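Local coordinates for protein nisin leader peptide-processing serine protease NisP (Lactococcus lactis subsp. lactis, PDB 4MZD) that probably removes the leader peptide from the nisin precursor, acting as a cell-wall-anchored, subtilisin-like serine endopeptidase, at residues A[108-113]-A[338-343]; A[226-231]-A[280-285]; A[295-300]-A[307-312]; A[336-339]-A[345-348]; A[381-386]-A[391-396]. All coordinates share one frame; numbering follows the deposited sequence.

Interaction 1. Residues A[108-113]-A[338-343]; sequences PDLSNS and FTTTNT
The flat group here is the carboxylate of Asp-109, and of its two oxygens OD2 is the one turned to Thr-340, with the methyl Thr-340 CG2 3.9 Å from Asp-109 OD2. The rest of the approach is to the stem of the same side chain, where Thr-340 CG2 lies 4.1 Å from Asp-109 CB. OD2 also bonds to the hydroxyl of Tyr-346, while OD1 accepts from the backbone N of Asn-160; two partners, one on each oxygen, would restrain the rotation of the carboxylate.

The other half of the contact is a fork around an oxygen. Leu-110 presents both ends of its branch to Thr-340 OG1, CD1 at 3.9 Å and CD2 at 4.1 Å. With chi1 at 50°, Thr-340 sets OG1 between its own backbone N and carbonyl carbon, which leaves CG2 to face Asp-109. OG1 bonds to Thr-149 O, so the hydroxyl is satisfied although carbon packs beside it.

The loop 108-113 turns back on itself through a bond from Ser-113 N to Leu-110 O (2.9 Å). The contact ties this loop, which follows strand 95-100, to the end of strand 337-340 beside helix 147-156. That helix carries His-147 of the predicted charge relay, whose side chain is about 10 Å from that of Thr-340, and Leu-110 rests on its Thr-149 and Thr-156.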
# COMPACT_ATOMS: atom_id res chain seq x y z
N PRO A 108 -6.01 12.11 16.48
CA PRO A 108 -5.99 11.51 17.82
C PRO A 108 -5.70 10.00 17.85
O PRO A 108 -5.16 9.54 18.85
CB PRO A 108 -7.39 11.82 18.38
CG PRO A 108 -8.22 12.13 17.19
CD PRO A 108 -7.29 12.80 16.22
N ASP A 109 -6.06 9.26 16.80
CA ASP A 109 -5.81 7.82 16.83
C ASP A 109 -4.38 7.47 16.42
O ASP A 109 -3.96 6.33 16.59
CB ASP A 109 -6.77 7.08 15.89
CG ASP A 109 -8.21 7.11 16.36
OD1 ASP A 109 -8.48 7.37 17.55
OD2 ASP A 109 -9.08 6.84 15.49
N LEU A 110 -3.66 8.45 15.86
CA LEU A 110 -2.35 8.21 15.26
C LEU A 110 -1.18 8.87 15.97
O LEU A 110 -0.05 8.40 15.86
CB LEU A 110 -2.32 8.71 13.81
CG LEU A 110 -3.42 8.20 12.87
CD1 LEU A 110 -3.28 8.81 11.48
CD2 LEU A 110 -3.41 6.69 12.81
N SER A 111 -1.43 9.95 16.70
CA SER A 111 -0.33 10.77 17.20
C SER A 111 0.65 9.98 18.08
O SER A 111 1.86 10.23 18.03
CB SER A 111 -0.86 12.00 17.93
OG SER A 111 -1.69 11.64 19.02
N ASN A 112 0.14 9.04 18.87
CA ASN A 112 0.99 8.26 19.76
C ASN A 112 1.81 7.18 19.06
O ASN A 112 2.63 6.52 19.69
CB ASN A 112 0.16 7.65 20.89
CG ASN A 112 -0.31 8.68 21.88
OD1 ASN A 112 0.14 9.82 21.87
ND2 ASN A 112 -1.22 8.28 22.76
N SER A 113 1.59 7.02 17.75
CA SER A 113 2.34 6.04 16.96
C SER A 113 3.51 6.65 16.20
O SER A 113 4.29 5.92 15.58
CB SER A 113 1.42 5.40 15.91
OG SER A 113 0.36 4.70 16.52
N PHE A 338 -13.65 1.88 6.76
CA PHE A 338 -13.66 3.07 7.59
C PHE A 338 -12.27 3.29 8.15
O PHE A 338 -11.72 2.42 8.82
CB PHE A 338 -14.66 2.80 8.72
CG PHE A 338 -15.05 4.01 9.51
CD1 PHE A 338 -15.87 4.98 8.97
CD2 PHE A 338 -14.64 4.13 10.82
CE1 PHE A 338 -16.25 6.08 9.73
CE2 PHE A 338 -15.02 5.21 11.58
CZ PHE A 338 -15.83 6.18 11.05
N THR A 339 -11.69 4.46 7.89
CA THR A 339 -10.33 4.71 8.33
C THR A 339 -10.13 6.18 8.72
O THR A 339 -11.00 7.03 8.51
CB THR A 339 -9.31 4.25 7.28
OG1 THR A 339 -8.02 4.16 7.88
CG2 THR A 339 -9.29 5.19 6.10
N THR A 340 -8.98 6.45 9.33
CA THR A 340 -8.59 7.80 9.72
C THR A 340 -8.30 8.67 8.50
O THR A 340 -7.75 8.19 7.53
CB THR A 340 -7.30 7.74 10.56
OG1 THR A 340 -6.33 6.94 9.88
CG2 THR A 340 -7.56 7.09 11.91
N THR A 341 -8.65 9.95 8.55
CA THR A 341 -8.28 10.83 7.46
C THR A 341 -7.81 12.21 7.95
O THR A 341 -7.82 12.49 9.16
CB THR A 341 -9.37 10.90 6.37
OG1 THR A 341 -8.83 11.51 5.19
CG2 THR A 341 -10.58 11.66 6.86
N ASN A 342 -7.36 13.05 7.02
CA ASN A 342 -6.65 14.28 7.37
C ASN A 342 -7.54 15.44 7.80
O ASN A 342 -7.07 16.58 7.93
CB ASN A 342 -5.69 14.70 6.25
CG ASN A 342 -6.41 15.21 5.04
OD1 ASN A 342 -7.61 14.97 4.88
ND2 ASN A 342 -5.70 15.91 4.17
N THR A 343 -8.81 15.15 8.05
CA THR A 343 -9.70 16.09 8.70
C THR A 343 -9.58 16.02 10.22
O THR A 343 -10.13 16.85 10.94
CB THR A 343 -11.15 15.73 8.39
OG1 THR A 343 -11.38 14.38 8.79
CG2 THR A 343 -11.45 15.89 6.90

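Interaction 2. Residues A[226-231]-A[280-285]; sequences LNYKSA and SVFEDV
Phe-282 reaches from its loop to helix 222-238 and meets two successive residues there with the far end of its ring. Phe-282 CE2 lies 3.5 Å from Tyr-228 CB, and Phe-282 CE1 lies 3.6 Å from Lys-229 CB. Between them Phe-282 CZ points at the peptide link, 3.7 Å from Lys-229 N, so the ring end also meets the helix backbone. The lysine chain crosses the phenylalanine side chain at about a right angle; Lys-229 CG stands anti to the backbone N (chi1 -169°), which keeps it near Phe-282 CE1, at 3.9 Å, before the rest of the chain leads off.

In the next layer Val-281 covers one face of the Phe-282 ring with CG1, 4.0 Å above the plane and shifted toward the rim. Tyr-225 and Ile-232, from the same helix, also meet the phenylalanine. Its own backbone opens a type I turn, closed by the bond from Val-285 N to Phe-282 O (3.0 Å), and Lys-379 NZ holds that turn from outside through the carbonyl oxygens of Glu-283 and Val-285. Tyr-228 carries its ring away from the contact toward helix 183-195, and its hydroxyl bonds to Gln-207 OE1.

Across the two segments everything that touches the ring is carbon or a peptide N, so the loop between strands 275-278 and 286-291 is seated on the helix by dispersion and burial of apolar surface. Between these two segments the contact is apolar and carries no directional bond.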
# COMPACT_ATOMS: atom_id res chain seq x y z
N LEU A 226 14.79 -0.25 -13.56
CA LEU A 226 16.11 -0.47 -12.97
C LEU A 226 16.35 0.40 -11.74
O LEU A 226 17.03 -0.01 -10.81
CB LEU A 226 17.20 -0.22 -14.01
CG LEU A 226 17.29 -1.25 -15.12
CD1 LEU A 226 18.37 -0.83 -16.09
CD2 LEU A 226 17.55 -2.65 -14.57
N ASN A 227 15.80 1.61 -11.75
CA ASN A 227 15.93 2.50 -10.60
C ASN A 227 15.18 1.97 -9.38
O ASN A 227 15.68 2.04 -8.26
CB ASN A 227 15.48 3.92 -10.96
CG ASN A 227 16.40 4.59 -11.95
OD1 ASN A 227 17.54 4.16 -12.15
ND2 ASN A 227 15.93 5.66 -12.57
N TYR A 228 13.98 1.42 -9.60
CA TYR A 228 13.28 0.74 -8.53
C TYR A 228 14.08 -0.47 -8.07
O TYR A 228 14.21 -0.71 -6.87
CB TYR A 228 11.92 0.22 -8.97
CG TYR A 228 10.78 1.21 -8.92
CD1 TYR A 228 10.05 1.49 -10.06
CD2 TYR A 228 10.42 1.83 -7.73
CE1 TYR A 228 8.99 2.37 -10.03
CE2 TYR A 228 9.36 2.72 -7.69
CZ TYR A 228 8.64 2.98 -8.84
OH TYR A 228 7.59 3.87 -8.78
N LYS A 229 14.60 -1.24 -9.02
CA LYS A 229 15.31 -2.45 -8.66
C LYS A 229 16.49 -2.13 -7.75
O LYS A 229 16.72 -2.81 -6.76
CB LYS A 229 15.79 -3.21 -9.90
CG LYS A 229 16.28 -4.61 -9.57
CD LYS A 229 17.19 -5.15 -10.65
CE LYS A 229 16.44 -5.34 -11.95
NZ LYS A 229 17.31 -6.11 -12.88
N SER A 230 17.23 -1.09 -8.09
CA SER A 230 18.38 -0.69 -7.30
C SER A 230 17.97 -0.29 -5.88
O SER A 230 18.63 -0.65 -4.90
CB SER A 230 19.11 0.47 -7.98
OG SER A 230 20.26 0.84 -7.25
N ALA A 231 16.88 0.46 -5.77
CA ALA A 231 16.41 0.90 -4.46
C ALA A 231 15.93 -0.28 -3.61
O ALA A 231 16.21 -0.35 -2.41
CB ALA A 231 15.30 1.94 -4.61
N SER A 280 5.50 -3.50 -7.24
CA SER A 280 5.03 -4.78 -6.71
C SER A 280 5.59 -6.00 -7.46
O SER A 280 5.62 -7.09 -6.91
CB SER A 280 3.50 -4.84 -6.65
OG SER A 280 2.95 -4.89 -7.95
N VAL A 281 6.03 -5.80 -8.70
CA VAL A 281 6.50 -6.90 -9.53
C VAL A 281 7.75 -7.59 -9.00
O VAL A 281 7.96 -8.78 -9.25
CB VAL A 281 6.77 -6.40 -10.97
CG1 VAL A 281 7.86 -5.33 -10.97
CG2 VAL A 281 7.15 -7.57 -11.89
N PHE A 282 8.60 -6.86 -8.28
CA PHE A 282 9.90 -7.41 -7.91
C PHE A 282 9.78 -8.62 -7.00
O PHE A 282 8.96 -8.64 -6.08
CB PHE A 282 10.79 -6.32 -7.31
CG PHE A 282 11.15 -5.25 -8.28
CD1 PHE A 282 12.13 -5.47 -9.24
CD2 PHE A 282 10.48 -4.04 -8.29
CE1 PHE A 282 12.44 -4.49 -10.16
CE2 PHE A 282 10.79 -3.06 -9.22
CZ PHE A 282 11.78 -3.29 -10.16
N GLU A 283 10.62 -9.62 -7.26
CA GLU A 283 10.58 -10.88 -6.54
C GLU A 283 10.65 -10.71 -5.03
O GLU A 283 9.98 -11.42 -4.29
CB GLU A 283 11.72 -11.78 -7.01
CG GLU A 283 11.72 -12.08 -8.50
CD GLU A 283 10.67 -13.09 -8.90
OE1 GLU A 283 11.06 -14.21 -9.31
OE2 GLU A 283 9.47 -12.78 -8.81
N ASP A 284 11.47 -9.78 -4.56
CA ASP A 284 11.65 -9.63 -3.12
C ASP A 284 10.57 -8.79 -2.44
O ASP A 284 10.49 -8.75 -1.22
CB ASP A 284 13.05 -9.09 -2.81
CG ASP A 284 14.14 -10.08 -3.17
OD1 ASP A 284 13.87 -11.30 -3.17
OD2 ASP A 284 15.27 -9.64 -3.47
N VAL A 285 9.74 -8.14 -3.25
CA VAL A 285 8.64 -7.33 -2.74
C VAL A 285 7.43 -8.22 -2.46
O VAL A 285 7.18 -9.18 -3.18
CB VAL A 285 8.29 -6.22 -3.76
CG1 VAL A 285 7.01 -5.47 -3.38
CG2 VAL A 285 9.45 -5.25 -3.91

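Interaction 3. Residues A[295-300]-A[307-312]; sequences GNISDF and AIYAPA
Ile-297 is stretched toward Tyr-309 by its two torsions: CG1 stands anti to the carbonyl carbon (chi1 -65°), which sets it over one face of the phenol, and chi2 near 180° then carries CD1 out to the rim near CE1 and CZ. Phe-300 has instead swung CG in between its backbone N and carbonyl carbon (chi1 53°), which brings the far end of its ring to Ala-312.

Ile-297 CD1 is 3.8 Å from Tyr-309 CE1, and Ile-297 CG1 is 4.0 Å from the same carbon. The tyrosine hydroxyl bonds to the backbone N of Gly-304, so the ring is tied at its far end as well. At Ala-312 the approach differs. Ala-312 O sits at the edge of the Phe-300 ring, near its plane, 3.5 Å from Phe-300 CZ, while Ala-312 CB packs 3.8 Å from the same CZ. Ser-298 wedges in beside them: its CB lies over one face of the Phe-300 ring, and its OG, 3.9 Å from Ala-312 CB, bonds to Gly-313 O.

These contacts lay the connecting loop against strand 308-311, which pairs in parallel with strand 286-291 in the central sheet of the subtilisin-like fold. The Ala-312 end lies close to the predicted catalytic centre, its side chain about 7 Å from that of Ser-353, the predicted nucleophile.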
# COMPACT_ATOMS: atom_id res chain seq x y z
N GLY A 295 -14.63 -12.29 0.74
CA GLY A 295 -13.39 -13.03 0.53
C GLY A 295 -13.05 -13.24 -0.94
O GLY A 295 -12.13 -13.99 -1.27
N ASN A 296 -13.81 -12.60 -1.82
CA ASN A 296 -13.52 -12.64 -3.25
C ASN A 296 -12.61 -11.49 -3.64
O ASN A 296 -12.65 -10.43 -3.02
CB ASN A 296 -14.80 -12.53 -4.06
CG ASN A 296 -15.75 -13.68 -3.79
OD1 ASN A 296 -15.32 -14.82 -3.63
ND2 ASN A 296 -17.03 -13.38 -3.75
N ILE A 297 -11.78 -11.70 -4.66
CA ILE A 297 -10.96 -10.60 -5.15
C ILE A 297 -11.86 -9.42 -5.49
O ILE A 297 -12.89 -9.57 -6.15
CB ILE A 297 -10.08 -11.02 -6.35
CG1 ILE A 297 -9.07 -12.08 -5.90
CG2 ILE A 297 -9.38 -9.82 -6.93
CD1 ILE A 297 -8.10 -12.54 -6.99
N SER A 298 -11.48 -8.24 -5.00
CA SER A 298 -12.24 -7.03 -5.25
C SER A 298 -12.43 -6.80 -6.74
O SER A 298 -11.52 -7.03 -7.52
CB SER A 298 -11.51 -5.82 -4.67
OG SER A 298 -11.24 -5.99 -3.29
N ASP A 299 -13.61 -6.31 -7.12
CA ASP A 299 -13.86 -6.04 -8.53
C ASP A 299 -12.76 -5.21 -9.18
O ASP A 299 -12.39 -5.46 -10.33
CB ASP A 299 -15.23 -5.39 -8.75
CG ASP A 299 -15.34 -4.00 -8.13
OD1 ASP A 299 -14.91 -3.82 -6.98
OD2 ASP A 299 -15.88 -3.09 -8.81
N PHE A 300 -12.25 -4.22 -8.46
CA PHE A 300 -11.23 -3.33 -9.01
C PHE A 300 -9.80 -3.88 -8.95
O PHE A 300 -8.91 -3.33 -9.58
CB PHE A 300 -11.24 -1.97 -8.29
CG PHE A 300 -11.15 -2.08 -6.79
CD1 PHE A 300 -9.95 -2.40 -6.17
CD2 PHE A 300 -12.27 -1.88 -6.00
CE1 PHE A 300 -9.87 -2.52 -4.80
CE2 PHE A 300 -12.19 -2.00 -4.62
CZ PHE A 300 -11.00 -2.32 -4.02
N ALA A 307 0.72 -13.01 -5.31
CA ALA A 307 0.34 -12.00 -4.34
C ALA A 307 -0.33 -12.58 -3.10
O ALA A 307 -0.74 -13.74 -3.07
CB ALA A 307 -0.58 -10.99 -5.00
N ILE A 308 -0.41 -11.75 -2.07
CA ILE A 308 -1.29 -12.00 -0.94
C ILE A 308 -2.42 -10.98 -1.02
O ILE A 308 -2.22 -9.88 -1.56
CB ILE A 308 -0.54 -11.90 0.40
CG1 ILE A 308 -1.44 -12.31 1.56
CG2 ILE A 308 0.03 -10.50 0.60
CD1 ILE A 308 -0.71 -12.42 2.88
N TYR A 309 -3.59 -11.33 -0.51
CA TYR A 309 -4.75 -10.45 -0.59
C TYR A 309 -5.26 -10.10 0.80
O TYR A 309 -5.18 -10.90 1.72
CB TYR A 309 -5.86 -11.12 -1.42
CG TYR A 309 -5.45 -11.34 -2.86
CD1 TYR A 309 -5.79 -10.43 -3.85
CD2 TYR A 309 -4.69 -12.44 -3.21
CE1 TYR A 309 -5.40 -10.62 -5.16
CE2 TYR A 309 -4.28 -12.64 -4.52
CZ TYR A 309 -4.64 -11.72 -5.48
OH TYR A 309 -4.25 -11.90 -6.79
N ALA A 310 -5.77 -8.88 0.94
CA ALA A 310 -6.37 -8.47 2.20
C ALA A 310 -7.52 -7.51 1.90
O ALA A 310 -7.66 -7.03 0.78
CB ALA A 310 -5.32 -7.82 3.10
N PRO A 311 -8.38 -7.25 2.90
CA PRO A 311 -9.58 -6.46 2.59
C PRO A 311 -9.31 -5.05 2.06
O PRO A 311 -8.64 -4.25 2.71
CB PRO A 311 -10.33 -6.43 3.93
CG PRO A 311 -9.94 -7.73 4.57
CD PRO A 311 -8.47 -7.88 4.23
N ALA A 312 -9.89 -4.79 0.88
CA ALA A 312 -9.78 -3.52 0.17
C ALA A 312 -11.15 -2.94 -0.17
O ALA A 312 -11.24 -1.79 -0.59
CB ALA A 312 -8.98 -3.70 -1.11

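Interaction 4. Residues A[336-339]-A[345-348]; sequences WLFT and WYQY
Phe-338 and Tyr-348 face each other in a beta hairpin made of strands 337-340 and 346-349, with side chains on the same face of this two-stranded antiparallel sheet. The hairpin runs near the predicted active site: the side chain of Leu-337 is about 8 Å from that of Ser-353.

The backbone bonds come first. Thr-339 and Gln-347 form the hydrogen-bonded pair, Thr-339 N giving to Gln-347 O at 3.0 Å and Gln-347 N giving to Thr-339 O at 2.9 Å. Weaker CA-H...O contacts fill in around them, from Tyr-348 CA to Leu-337 O and from Tyr-346 CA to Thr-339 O. The ladder runs on through a backbone bond between Leu-337 and Val-349.

Phe-338, Tyr-346 and Tyr-348 form an aromatic cluster. CG anti to the backbone N (chi1 -167°) swings the Phe-338 ring along the strand pair, between the two tyrosines. Phe-338 CD1 lies over one face of the Tyr-348 ring, 3.4 Å from Tyr-348 CE2, with the planes inclined at 55°. Against Tyr-346 the planes are nearly parallel, 17° apart, but slid so far that the rings barely overlap; the close approach is to the stem, Phe-338 CZ to Tyr-346 CB at 3.3 Å. Phe-68 meets Phe-338 edge-to-face, and Tyr-332 does the same for Tyr-348.

Where the hairpin begins, Trp-336 CB packs 4.0 Å from Tyr-348 CB, and Trp-336 O lies at the edge of the tyrosine ring, near its plane, 3.7 Å from Tyr-348 CD1.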
# COMPACT_ATOMS: atom_id res chain seq x y z
N TRP A 336 -17.16 -0.45 1.59
CA TRP A 336 -15.99 0.39 1.74
C TRP A 336 -15.50 0.27 3.18
O TRP A 336 -16.20 -0.29 4.03
CB TRP A 336 -16.29 1.84 1.36
CG TRP A 336 -16.52 2.03 -0.12
CD1 TRP A 336 -16.50 1.07 -1.09
CD2 TRP A 336 -16.81 3.27 -0.78
NE1 TRP A 336 -16.76 1.64 -2.32
CE2 TRP A 336 -16.95 2.98 -2.15
CE3 TRP A 336 -16.95 4.60 -0.35
CZ2 TRP A 336 -17.24 3.97 -3.09
CZ3 TRP A 336 -17.24 5.58 -1.28
CH2 TRP A 336 -17.37 5.26 -2.64
N LEU A 337 -14.30 0.76 3.44
CA LEU A 337 -13.75 0.58 4.76
C LEU A 337 -13.48 1.91 5.45
O LEU A 337 -13.17 2.93 4.84
CB LEU A 337 -12.55 -0.36 4.76
CG LEU A 337 -11.37 0.14 3.95
CD1 LEU A 337 -10.35 0.77 4.87
CD2 LEU A 337 -10.72 -1.01 3.19
N PHE A 338 -13.65 1.88 6.76
CA PHE A 338 -13.66 3.07 7.59
C PHE A 338 -12.27 3.29 8.15
O PHE A 338 -11.72 2.42 8.82
CB PHE A 338 -14.66 2.80 8.72
CG PHE A 338 -15.05 4.01 9.51
CD1 PHE A 338 -15.87 4.98 8.97
CD2 PHE A 338 -14.64 4.13 10.82
CE1 PHE A 338 -16.25 6.08 9.73
CE2 PHE A 338 -15.02 5.21 11.58
CZ PHE A 338 -15.83 6.18 11.05
N THR A 339 -11.69 4.46 7.89
CA THR A 339 -10.33 4.71 8.33
C THR A 339 -10.13 6.18 8.72
O THR A 339 -11.00 7.03 8.51
CB THR A 339 -9.31 4.25 7.28
OG1 THR A 339 -8.02 4.16 7.88
CG2 THR A 339 -9.29 5.19 6.10
N TRP A 345 -10.73 13.25 11.53
CA TRP A 345 -11.82 12.32 11.77
C TRP A 345 -11.68 11.10 10.85
O TRP A 345 -10.58 10.55 10.75
CB TRP A 345 -13.17 13.04 11.65
CG TRP A 345 -13.21 14.24 12.57
CD1 TRP A 345 -13.13 15.56 12.21
CD2 TRP A 345 -13.30 14.23 14.00
NE1 TRP A 345 -13.18 16.36 13.32
CE2 TRP A 345 -13.28 15.57 14.44
CE3 TRP A 345 -13.39 13.21 14.95
CZ2 TRP A 345 -13.36 15.92 15.78
CZ3 TRP A 345 -13.47 13.56 16.29
CH2 TRP A 345 -13.45 14.90 16.69
N TYR A 346 -12.75 10.69 10.17
CA TYR A 346 -12.79 9.40 9.48
C TYR A 346 -13.45 9.52 8.12
O TYR A 346 -14.17 10.47 7.85
CB TYR A 346 -13.51 8.36 10.35
CG TYR A 346 -12.90 8.34 11.72
CD1 TYR A 346 -11.79 7.55 11.98
CD2 TYR A 346 -13.36 9.18 12.72
CE1 TYR A 346 -11.18 7.56 13.21
CE2 TYR A 346 -12.75 9.21 13.96
CZ TYR A 346 -11.65 8.41 14.20
OH TYR A 346 -11.02 8.44 15.42
N GLN A 347 -13.21 8.52 7.28
CA GLN A 347 -13.81 8.47 5.96
C GLN A 347 -13.88 7.02 5.50
O GLN A 347 -13.04 6.21 5.86
CB GLN A 347 -12.95 9.28 4.99
CG GLN A 347 -13.44 9.31 3.56
CD GLN A 347 -12.69 10.33 2.73
OE1 GLN A 347 -12.25 11.36 3.24
NE2 GLN A 347 -12.53 10.04 1.45
N TYR A 348 -14.89 6.72 4.69
CA TYR A 348 -14.96 5.46 3.96
C TYR A 348 -14.13 5.53 2.69
O TYR A 348 -14.27 6.47 1.91
CB TYR A 348 -16.41 5.11 3.63
CG TYR A 348 -17.12 4.50 4.81
CD1 TYR A 348 -17.01 3.14 5.07
CD2 TYR A 348 -17.88 5.28 5.69
CE1 TYR A 348 -17.63 2.56 6.16
CE2 TYR A 348 -18.51 4.71 6.79
CZ TYR A 348 -18.37 3.35 7.02
OH TYR A 348 -18.99 2.79 8.12

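Interaction 5. Residues A[381-386]-A[391-396]; sequences FLLMNS and GNRVLN
One water joins Asn-385, Ser-386 and Asn-396: it donates to Asn-385 O (3.1 Å) and to Ser-386 OG (2.8 Å), and accepts from Asn-396 N (2.9 Å). Ser-386 OG passes its own proton back to Leu-382 O at 2.7 Å, from above the carbonyl plane, while Asn-385 N reaches that oxygen from the opposite face. Two donors thus close off the end of helix 375-384, and Ser-386 CB is left to press on Val-394 O, 3.4 Å away.

The other main meeting is a leucine laid on a guanidinium. Leu-383 CD2 sits over one face of the Arg-393 group, offset toward the rim and 3.4 Å from Arg-393 NE. A bend at chi3 (-56°) turns the guanidinium to this position. A second water lies in its plane, accepting a weak bond from NH1 and donating to Leu-383 O.

The helix end thus packs against strand 392-393, which pairs with 388-389 in a two-stranded antiparallel sheet. Water, carbon over a charged plane and an apolar touch of Leu-382 CD1 on Leu-395 CD1 (4.4 Å) join them. Arg-393 NE is buried with no partner in the model, and NH2 makes a weak bond to Ala-307 O, so the polar grip described here is weak and the leucine methyls over the face supply much of the contact.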
# COMPACT_ATOMS: atom_id res chain seq x y z
N PHE A 381 7.90 -16.88 5.35
CA PHE A 381 7.09 -17.14 6.53
C PHE A 381 5.66 -16.65 6.33
O PHE A 381 4.70 -17.35 6.68
CB PHE A 381 7.73 -16.48 7.75
CG PHE A 381 6.95 -16.66 9.02
CD1 PHE A 381 6.95 -17.87 9.69
CD2 PHE A 381 6.23 -15.61 9.55
CE1 PHE A 381 6.24 -18.02 10.86
CE2 PHE A 381 5.51 -15.76 10.72
CZ PHE A 381 5.51 -16.97 11.37
N LEU A 382 5.51 -15.46 5.76
CA LEU A 382 4.18 -14.90 5.50
C LEU A 382 3.37 -15.82 4.60
O LEU A 382 2.23 -16.17 4.90
CB LEU A 382 4.29 -13.52 4.85
CG LEU A 382 2.97 -12.91 4.36
CD1 LEU A 382 2.06 -12.54 5.52
CD2 LEU A 382 3.25 -11.70 3.48
N LEU A 383 3.97 -16.21 3.48
CA LEU A 383 3.22 -16.98 2.49
C LEU A 383 2.84 -18.37 3.00
O LEU A 383 1.78 -18.89 2.65
CB LEU A 383 3.97 -17.04 1.16
CG LEU A 383 4.17 -15.67 0.50
CD1 LEU A 383 4.77 -15.79 -0.89
CD2 LEU A 383 2.85 -14.91 0.44
N MET A 384 3.69 -18.97 3.82
CA MET A 384 3.40 -20.30 4.36
C MET A 384 2.30 -20.27 5.41
O MET A 384 1.65 -21.28 5.67
CB MET A 384 4.66 -20.92 4.95
CG MET A 384 5.79 -21.07 3.96
SD MET A 384 7.17 -22.02 4.61
CE MET A 384 7.21 -21.48 6.32
N ASN A 385 2.10 -19.10 6.02
CA ASN A 385 1.14 -18.97 7.11
C ASN A 385 -0.02 -18.03 6.75
O ASN A 385 -0.56 -17.31 7.61
CB ASN A 385 1.83 -18.53 8.40
CG ASN A 385 2.79 -19.59 8.92
OD1 ASN A 385 2.36 -20.60 9.48
ND2 ASN A 385 4.08 -19.37 8.73
N SER A 386 -0.38 -18.05 5.48
CA SER A 386 -1.53 -17.33 4.98
C SER A 386 -2.46 -18.34 4.33
O SER A 386 -2.09 -18.99 3.35
CB SER A 386 -1.12 -16.28 3.94
OG SER A 386 -0.31 -15.29 4.54
N GLY A 391 -8.60 -20.20 -3.69
CA GLY A 391 -7.35 -20.30 -4.42
C GLY A 391 -6.40 -19.12 -4.21
O GLY A 391 -5.30 -19.12 -4.76
N ASN A 392 -6.82 -18.14 -3.42
CA ASN A 392 -6.00 -16.96 -3.17
C ASN A 392 -5.56 -16.89 -1.72
O ASN A 392 -6.37 -17.04 -0.81
CB ASN A 392 -6.76 -15.69 -3.52
CG ASN A 392 -7.25 -15.70 -4.95
OD1 ASN A 392 -6.47 -15.91 -5.88
ND2 ASN A 392 -8.55 -15.49 -5.13
N ARG A 393 -4.26 -16.66 -1.53
CA ARG A 393 -3.72 -16.47 -0.20
C ARG A 393 -4.25 -15.17 0.38
O ARG A 393 -4.18 -14.12 -0.25
CB ARG A 393 -2.19 -16.45 -0.22
CG ARG A 393 -1.54 -17.80 -0.35
CD ARG A 393 -0.04 -17.65 -0.20
NE ARG A 393 0.48 -16.69 -1.18
CZ ARG A 393 1.33 -17.01 -2.14
NH1 ARG A 393 1.78 -18.26 -2.25
NH2 ARG A 393 1.75 -16.08 -2.99
N VAL A 394 -4.79 -15.26 1.58
CA VAL A 394 -5.29 -14.07 2.26
C VAL A 394 -4.60 -13.90 3.61
O VAL A 394 -4.18 -14.87 4.23
CB VAL A 394 -6.81 -14.10 2.44
CG1 VAL A 394 -7.52 -14.14 1.09
CG2 VAL A 394 -7.23 -15.27 3.31
N LEU A 395 -4.48 -12.65 4.03
CA LEU A 395 -3.89 -12.32 5.32
C LEU A 395 -4.77 -12.82 6.46
O LEU A 395 -5.97 -12.56 6.49
CB LEU A 395 -3.73 -10.81 5.45
CG LEU A 395 -3.13 -10.33 6.77
CD1 LEU A 395 -1.68 -10.76 6.91
CD2 LEU A 395 -3.26 -8.82 6.89
N ASN A 396 -4.15 -13.53 7.40
CA ASN A 396 -4.81 -13.92 8.63
C ASN A 396 -3.79 -13.74 9.74
O ASN A 396 -2.82 -14.49 9.83
CB ASN A 396 -5.30 -15.36 8.57
CG ASN A 396 -6.09 -15.75 9.80
OD1 ASN A 396 -5.54 -15.82 10.90
ND2 ASN A 396 -7.38 -16.00 9.63
O HOH W 1 1.14 -20.39 0.36
O HOH W 2 -1.45 -14.44 7.00

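Along the chain the loop 108-113 comes first, then interactions 2, 3, the hairpin of interaction 4, whose strand 337-340 also serves interaction 1, and finally interaction 5. Interactions 1 and 4 have centres about 10 Å apart and touch; interaction 2 lies on the opposite side of the chain's centre from interaction 1, their centres about 30 Å apart. Interaction 3 connects two regions: Ala-312 and Pro-311 touch Leu-337 of the hairpin, while Tyr-309 exchanges backbone bonds with Arg-393 and Leu-395 of interaction 5. All lie in the subtilase-family part of the chain. Interactions 1, 3 and 4 come within about 7 to 10 Å, side chain to side chain, of predicted charge-relay residues; 2 and 5 lie away from them.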